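Local coordinates for cell division protein FtsI/penicillin binding protein 2 (Legionella pneumophila subsp. pneumophila ATCC 43290, PDB 4ZTK) that probably cross-links the stem peptides of peptidoglycan during cell division, as a D,D-transpeptidase of the penicillin-binding protein family, at residues W71-P84 / K248-L262. Numbering follows the deposited sequence.
Sequences WKSRIFSPGSTIKP and KTGTVIENNDKYLAL
Leu260 holds CD2 against the edge of the Trp71 indole, 3.8 Å from CH2 and in the ring plane, as is Phe76 CD1, while Arg74 CD lies over one face. The Arg74 guanidinium, with CG anti to the backbone N (chi1 -179°) and the chain straight on to NE, lays one face over Trp71 CZ2; at its edge NH2, whose main partner is Glu281, also makes a long salt bridge, 3.6 Å, to OE1 of the poorly ordered Glu254. Phe76 has Arg74 O in plane at its ring edge and Leu262 CD2 there too, 3.8 Å from CE2.

Farther on, Lys248, bent at chi2 (76°) and chi4, runs past Pro84 and brings CE to 3.4 Å from Ser80 O; its NZ hydrogen-bonds Thr249 O, 2.8 Å, and Ser134 OG. Lys83 NZ, held most strongly by Asn136 OD1, also donates to Ser80 OG, 3.0 Å. Ser80 and Lys83 fit an SxxK motif and Lys248, Thr249 and Gly250 a KTG motif, as in penicillin-binding proteins; a sulfonate buffer molecule, probably from the crystallisation liquor, binds Lys248, Thr249 and Thr251. The start of helix 83-92 thus abuts edge strand 246-253, with helix 189-200 touching Thr81 and Pro84, and strand 274-281 touching Trp71.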
loop_
_atom_site.group_PDB
_atom_site.type_symbol
_atom_site.label_atom_id
_atom_site.label_comp_id
_atom_site.label_asym_id
_atom_site.label_seq_id
_atom_site.Cartn_x
_atom_site.Cartn_y
_atom_site.Cartn_z
ATOM N N TRP A 71 14.286 -6.196 -3.560
ATOM C CA TRP A 71 13.206 -5.263 -3.271
ATOM C C TRP A 71 13.680 -4.094 -2.411
ATOM O O TRP A 71 12.919 -3.167 -2.150
ATOM C CB TRP A 71 12.042 -5.973 -2.578
ATOM C CG TRP A 71 11.253 -6.840 -3.494
ATOM C CD1 TRP A 71 11.344 -8.195 -3.627
ATOM C CD2 TRP A 71 10.247 -6.411 -4.418
ATOM N NE1 TRP A 71 10.453 -8.637 -4.575
ATOM C CE2 TRP A 71 9.768 -7.561 -5.075
ATOM C CE3 TRP A 71 9.706 -5.164 -4.753
ATOM C CZ2 TRP A 71 8.771 -7.502 -6.048
ATOM C CZ3 TRP A 71 8.717 -5.107 -5.719
ATOM C CH2 TRP A 71 8.260 -6.270 -6.355
ATOM N N LYS A 72 14.930 -4.144 -1.958
ATOM C CA LYS A 72 15.508 -3.026 -1.226
ATOM C C LYS A 72 15.630 -1.813 -2.140
ATOM O O LYS A 72 15.586 -0.673 -1.677
ATOM C CB LYS A 72 16.887 -3.385 -0.663
ATOM C CG LYS A 72 16.889 -4.439 0.441
ATOM C CD LYS A 72 18.134 -4.295 1.315
ATOM C CE LYS A 72 18.295 -5.452 2.294
ATOM N NZ LYS A 72 18.929 -6.641 1.657
ATOM N N SER A 73 15.777 -2.058 -3.440
ATOM C CA SER A 73 15.955 -0.968 -4.398
ATOM C C SER A 73 14.963 -0.975 -5.570
ATOM O O SER A 73 14.849 0.018 -6.292
ATOM C CB SER A 73 17.389 -0.963 -4.931
ATOM O OG SER A 73 17.730 -2.215 -5.501
ATOM N N ARG A 74 14.245 -2.080 -5.749
ATOM C CA ARG A 74 13.374 -2.263 -6.916
ATOM C C ARG A 74 12.271 -1.204 -7.056
ATOM O O ARG A 74 11.585 -0.870 -6.092
ATOM C CB ARG A 74 12.770 -3.671 -6.909
ATOM C CG ARG A 74 11.868 -3.991 -8.086
ATOM C CD ARG A 74 11.655 -5.495 -8.181
ATOM N NE ARG A 74 10.626 -5.858 -9.150
ATOM C CZ ARG A 74 10.280 -7.110 -9.434
ATOM N NH1 ARG A 74 10.883 -8.121 -8.823
ATOM N NH2 ARG A 74 9.332 -7.351 -10.329
ATOM N N ILE A 75 12.110 -0.689 -8.270
ATOM C CA ILE A 75 11.118 0.340 -8.554
ATOM C C ILE A 75 9.879 -0.272 -9.189
ATOM O O ILE A 75 9.973 -1.026 -10.155
ATOM C CB ILE A 75 11.676 1.415 -9.511
ATOM C CG1 ILE A 75 12.877 2.126 -8.881
ATOM C CG2 ILE A 75 10.585 2.420 -9.890
ATOM C CD1 ILE A 75 13.478 3.212 -9.762
ATOM N N PHE A 76 8.713 0.058 -8.647
ATOM C CA PHE A 76 7.472 -0.498 -9.159
ATOM C C PHE A 76 6.336 0.513 -9.082
ATOM O O PHE A 76 6.500 1.614 -8.558
ATOM C CB PHE A 76 7.111 -1.796 -8.418
ATOM C CG PHE A 76 6.865 -1.616 -6.941
ATOM C CD1 PHE A 76 7.924 -1.488 -6.054
ATOM C CD2 PHE A 76 5.575 -1.592 -6.436
ATOM C CE1 PHE A 76 7.700 -1.324 -4.699
ATOM C CE2 PHE A 76 5.346 -1.429 -5.078
ATOM C CZ PHE A 76 6.411 -1.296 -4.211
ATOM N N SER A 77 5.190 0.141 -9.635
ATOM C CA SER A 77 4.002 0.975 -9.567
ATOM C C SER A 77 3.143 0.509 -8.397
ATOM O O SER A 77 3.051 -0.690 -8.137
ATOM C CB SER A 77 3.231 0.893 -10.884
ATOM O OG SER A 77 1.901 1.342 -10.712
ATOM N N PRO A 78 2.532 1.459 -7.669
ATOM C CA PRO A 78 1.771 1.130 -6.461
ATOM C C PRO A 78 0.372 0.616 -6.775
ATOM O O PRO A 78 -0.276 0.040 -5.899
ATOM C CB PRO A 78 1.682 2.475 -5.739
ATOM C CG PRO A 78 1.657 3.473 -6.857
ATOM C CD PRO A 78 2.589 2.912 -7.904
ATOM N N GLY A 79 -0.081 0.819 -8.008
ATOM C CA GLY A 79 -1.424 0.435 -8.398
ATOM C C GLY A 79 -2.452 1.071 -7.487
ATOM O O GLY A 79 -2.290 2.221 -7.065
ATOM N N SER A 80 -3.492 0.315 -7.147
ATOM C CA SER A 80 -4.601 0.853 -6.358
ATOM C C SER A 80 -4.267 1.228 -4.902
ATOM O O SER A 80 -5.105 1.814 -4.214
ATOM C CB SER A 80 -5.809 -0.090 -6.408
ATOM O OG SER A 80 -6.283 -0.238 -7.737
ATOM N N THR A 81 -3.061 0.916 -4.426
ATOM C CA THR A 81 -2.663 1.390 -3.099
ATOM C C THR A 81 -2.464 2.914 -3.086
ATOM O O THR A 81 -2.321 3.508 -2.021
ATOM C CB THR A 81 -1.396 0.674 -2.541
ATOM O OG1 THR A 81 -0.265 0.950 -3.381
ATOM C CG2 THR A 81 -1.623 -0.832 -2.454
ATOM N N ILE A 82 -2.480 3.539 -4.264
ATOM C CA ILE A 82 -2.454 5.005 -4.355
ATOM C C ILE A 82 -3.815 5.617 -4.013
ATOM O O ILE A 82 -3.893 6.771 -3.602
ATOM C CB ILE A 82 -2.041 5.499 -5.765
ATOM C CG1 ILE A 82 -1.638 6.975 -5.734
ATOM C CG2 ILE A 82 -3.183 5.335 -6.774
ATOM C CD1 ILE A 82 -0.485 7.264 -4.856
ATOM N N LYS A 83 -4.881 4.840 -4.193
ATOM C CA LYS A 83 -6.250 5.355 -4.097
ATOM C C LYS A 83 -6.593 6.125 -2.811
ATOM O O LYS A 83 -7.247 7.164 -2.886
ATOM C CB LYS A 83 -7.281 4.244 -4.368
ATOM C CG LYS A 83 -7.417 3.865 -5.848
ATOM C CD LYS A 83 -8.388 2.702 -6.045
ATOM C CE LYS A 83 -8.816 2.561 -7.509
ATOM N NZ LYS A 83 -7.672 2.298 -8.427
ATOM N N PRO A 84 -6.165 5.621 -1.631
ATOM C CA PRO A 84 -6.431 6.386 -0.403
ATOM C C PRO A 84 -5.871 7.807 -0.431
ATOM O O PRO A 84 -6.484 8.708 0.146
ATOM C CB PRO A 84 -5.708 5.574 0.677
ATOM C CG PRO A 84 -5.752 4.178 0.173
ATOM C CD PRO A 84 -5.585 4.297 -1.327
ATOM N N LYS A 248 -5.322 -1.355 2.247
ATOM C CA LYS A 248 -5.733 -1.217 0.856
ATOM C C LYS A 248 -5.021 -2.230 -0.024
ATOM O O LYS A 248 -3.796 -2.350 0.006
ATOM C CB LYS A 248 -5.444 0.196 0.337
ATOM C CG LYS A 248 -5.865 0.412 -1.112
ATOM C CD LYS A 248 -7.374 0.585 -1.218
ATOM C CE LYS A 248 -7.856 0.495 -2.655
ATOM N NZ LYS A 248 -7.745 -0.888 -3.207
ATOM N N THR A 249 -5.807 -2.953 -0.807
ATOM C CA THR A 249 -5.290 -3.928 -1.748
ATOM C C THR A 249 -4.771 -3.255 -3.009
ATOM O O THR A 249 -5.201 -2.154 -3.370
ATOM C CB THR A 249 -6.398 -4.898 -2.176
ATOM O OG1 THR A 249 -7.501 -4.148 -2.714
ATOM C CG2 THR A 249 -6.880 -5.703 -0.982
ATOM N N GLY A 250 -3.848 -3.930 -3.682
ATOM C CA GLY A 250 -3.435 -3.538 -5.017
ATOM C C GLY A 250 -3.059 -4.756 -5.842
ATOM O O GLY A 250 -2.533 -5.737 -5.311
ATOM N N THR A 251 -3.348 -4.692 -7.139
ATOM C CA THR A 251 -2.935 -5.717 -8.088
ATOM C C THR A 251 -2.377 -5.031 -9.329
ATOM O O THR A 251 -3.098 -4.345 -10.048
ATOM C CB THR A 251 -4.111 -6.628 -8.510
ATOM O OG1 THR A 251 -4.771 -7.132 -7.344
ATOM C CG2 THR A 251 -3.612 -7.794 -9.345
ATOM N N VAL A 252 -1.088 -5.208 -9.582
ATOM C CA VAL A 252 -0.447 -4.535 -10.704
ATOM C C VAL A 252 -0.043 -5.530 -11.789
ATOM O O VAL A 252 0.523 -6.584 -11.496
ATOM C CB VAL A 252 0.800 -3.743 -10.236
ATOM C CG1 VAL A 252 1.467 -3.036 -11.411
ATOM C CG2 VAL A 252 0.418 -2.745 -9.156
ATOM N N ILE A 253 -0.353 -5.198 -13.039
ATOM C CA ILE A 253 0.110 -5.982 -14.180
ATOM C C ILE A 253 1.367 -5.343 -14.754
ATOM O O ILE A 253 1.314 -4.233 -15.281
ATOM C CB ILE A 253 -0.936 -6.022 -15.316
ATOM C CG1 ILE A 253 -2.360 -6.057 -14.758
ATOM C CG2 ILE A 253 -0.669 -7.199 -16.254
ATOM C CD1 ILE A 253 -2.709 -7.338 -14.061
ATOM N N GLU A 254 2.500 -6.030 -14.651
ATOM C CA GLU A 254 3.712 -5.562 -15.313
ATOM C C GLU A 254 3.725 -6.046 -16.762
ATOM O O GLU A 254 2.665 -6.240 -17.359
ATOM C CB GLU A 254 4.967 -6.003 -14.555
ATOM C CG GLU A 254 5.112 -5.346 -13.185
ATOM C CD GLU A 254 6.530 -5.415 -12.639
ATOM O OE1 GLU A 254 7.315 -6.265 -13.112
ATOM O OE2 GLU A 254 6.863 -4.611 -11.740
ATOM N N ASN A 255 4.914 -6.237 -17.327
ATOM C CA ASN A 255 5.033 -6.646 -18.726
ATOM C C ASN A 255 4.356 -7.986 -19.016
ATOM O O ASN A 255 4.425 -8.913 -18.207
ATOM C CB ASN A 255 6.500 -6.679 -19.161
ATOM C CG ASN A 255 7.320 -7.684 -18.373
ATOM O OD1 ASN A 255 7.388 -8.862 -18.728
ATOM N ND2 ASN A 255 7.951 -7.221 -17.299
ATOM N N ASN A 256 3.702 -8.070 -20.172
ATOM C CA ASN A 256 2.979 -9.273 -20.596
ATOM C C ASN A 256 1.907 -9.728 -19.603
ATOM O O ASN A 256 0.787 -9.217 -19.606
ATOM C CB ASN A 256 3.950 -10.420 -20.903
ATOM C CG ASN A 256 4.849 -10.123 -22.089
ATOM O OD1 ASN A 256 6.075 -10.153 -21.978
ATOM N ND2 ASN A 256 4.241 -9.836 -23.234
ATOM N N ASP A 257 2.262 -10.692 -18.761
ATOM C CA ASP A 257 1.333 -11.230 -17.775
ATOM C C ASP A 257 2.041 -11.434 -16.437
ATOM O O ASP A 257 2.031 -12.531 -15.875
ATOM C CB ASP A 257 0.737 -12.548 -18.274
ATOM C CG ASP A 257 -0.470 -12.987 -17.467
ATOM O OD1 ASP A 257 -0.335 -13.919 -16.646
ATOM O OD2 ASP A 257 -1.551 -12.393 -17.654
ATOM N N LYS A 258 2.658 -10.369 -15.935
ATOM C CA LYS A 258 3.411 -10.426 -14.685
ATOM C C LYS A 258 2.680 -9.665 -13.579
ATOM O O LYS A 258 2.516 -8.447 -13.653
ATOM C CB LYS A 258 4.828 -9.873 -14.881
ATOM C CG LYS A 258 5.864 -10.893 -15.366
ATOM C CD LYS A 258 5.489 -11.520 -16.701
ATOM C CE LYS A 258 6.570 -12.462 -17.212
ATOM N NZ LYS A 258 7.765 -11.726 -17.707
ATOM N N TYR A 259 2.248 -10.392 -12.555
ATOM C CA TYR A 259 1.409 -9.826 -11.505
ATOM C C TYR A 259 2.161 -9.463 -10.230
ATOM O O TYR A 259 2.930 -10.263 -9.694
ATOM C CB TYR A 259 0.294 -10.804 -11.143
ATOM C CG TYR A 259 -0.884 -10.784 -12.084
ATOM C CD1 TYR A 259 -0.752 -11.182 -13.407
ATOM C CD2 TYR A 259 -2.136 -10.382 -11.641
ATOM C CE1 TYR A 259 -1.835 -11.171 -14.268
ATOM C CE2 TYR A 259 -3.223 -10.371 -12.490
ATOM C CZ TYR A 259 -3.069 -10.764 -13.802
ATOM O OH TYR A 259 -4.154 -10.747 -14.647
ATOM N N LEU A 260 1.923 -8.252 -9.745
ATOM C CA LEU A 260 2.294 -7.894 -8.382
ATOM C C LEU A 260 1.017 -7.845 -7.557
ATOM O O LEU A 260 0.047 -7.185 -7.938
ATOM C CB LEU A 260 2.998 -6.533 -8.330
ATOM C CG LEU A 260 4.348 -6.384 -9.038
ATOM C CD1 LEU A 260 4.909 -4.983 -8.823
ATOM C CD2 LEU A 260 5.336 -7.433 -8.550
ATOM N N ALA A 261 1.010 -8.558 -6.439
ATOM C CA ALA A 261 -0.117 -8.527 -5.517
ATOM C C ALA A 261 0.294 -7.785 -4.249
ATOM O O ALA A 261 1.241 -8.179 -3.568
ATOM C CB ALA A 261 -0.574 -9.938 -5.196
ATOM N N LEU A 262 -0.425 -6.714 -3.933
ATOM C CA LEU A 262 -0.007 -5.800 -2.878
ATOM C C LEU A 262 -1.053 -5.642 -1.793
ATOM O O LEU A 262 -2.249 -5.687 -2.067
ATOM C CB LEU A 262 0.279 -4.409 -3.458
ATOM C CG LEU A 262 1.304 -4.222 -4.573
ATOM C CD1 LEU A 262 0.686 -4.529 -5.929
ATOM C CD2 LEU A 262 1.859 -2.803 -4.538
HETATM O O HOH W 1 5.289 -2.130 -11.547
HETATM O O HOH W 2 -4.086 -1.938 -8.721
#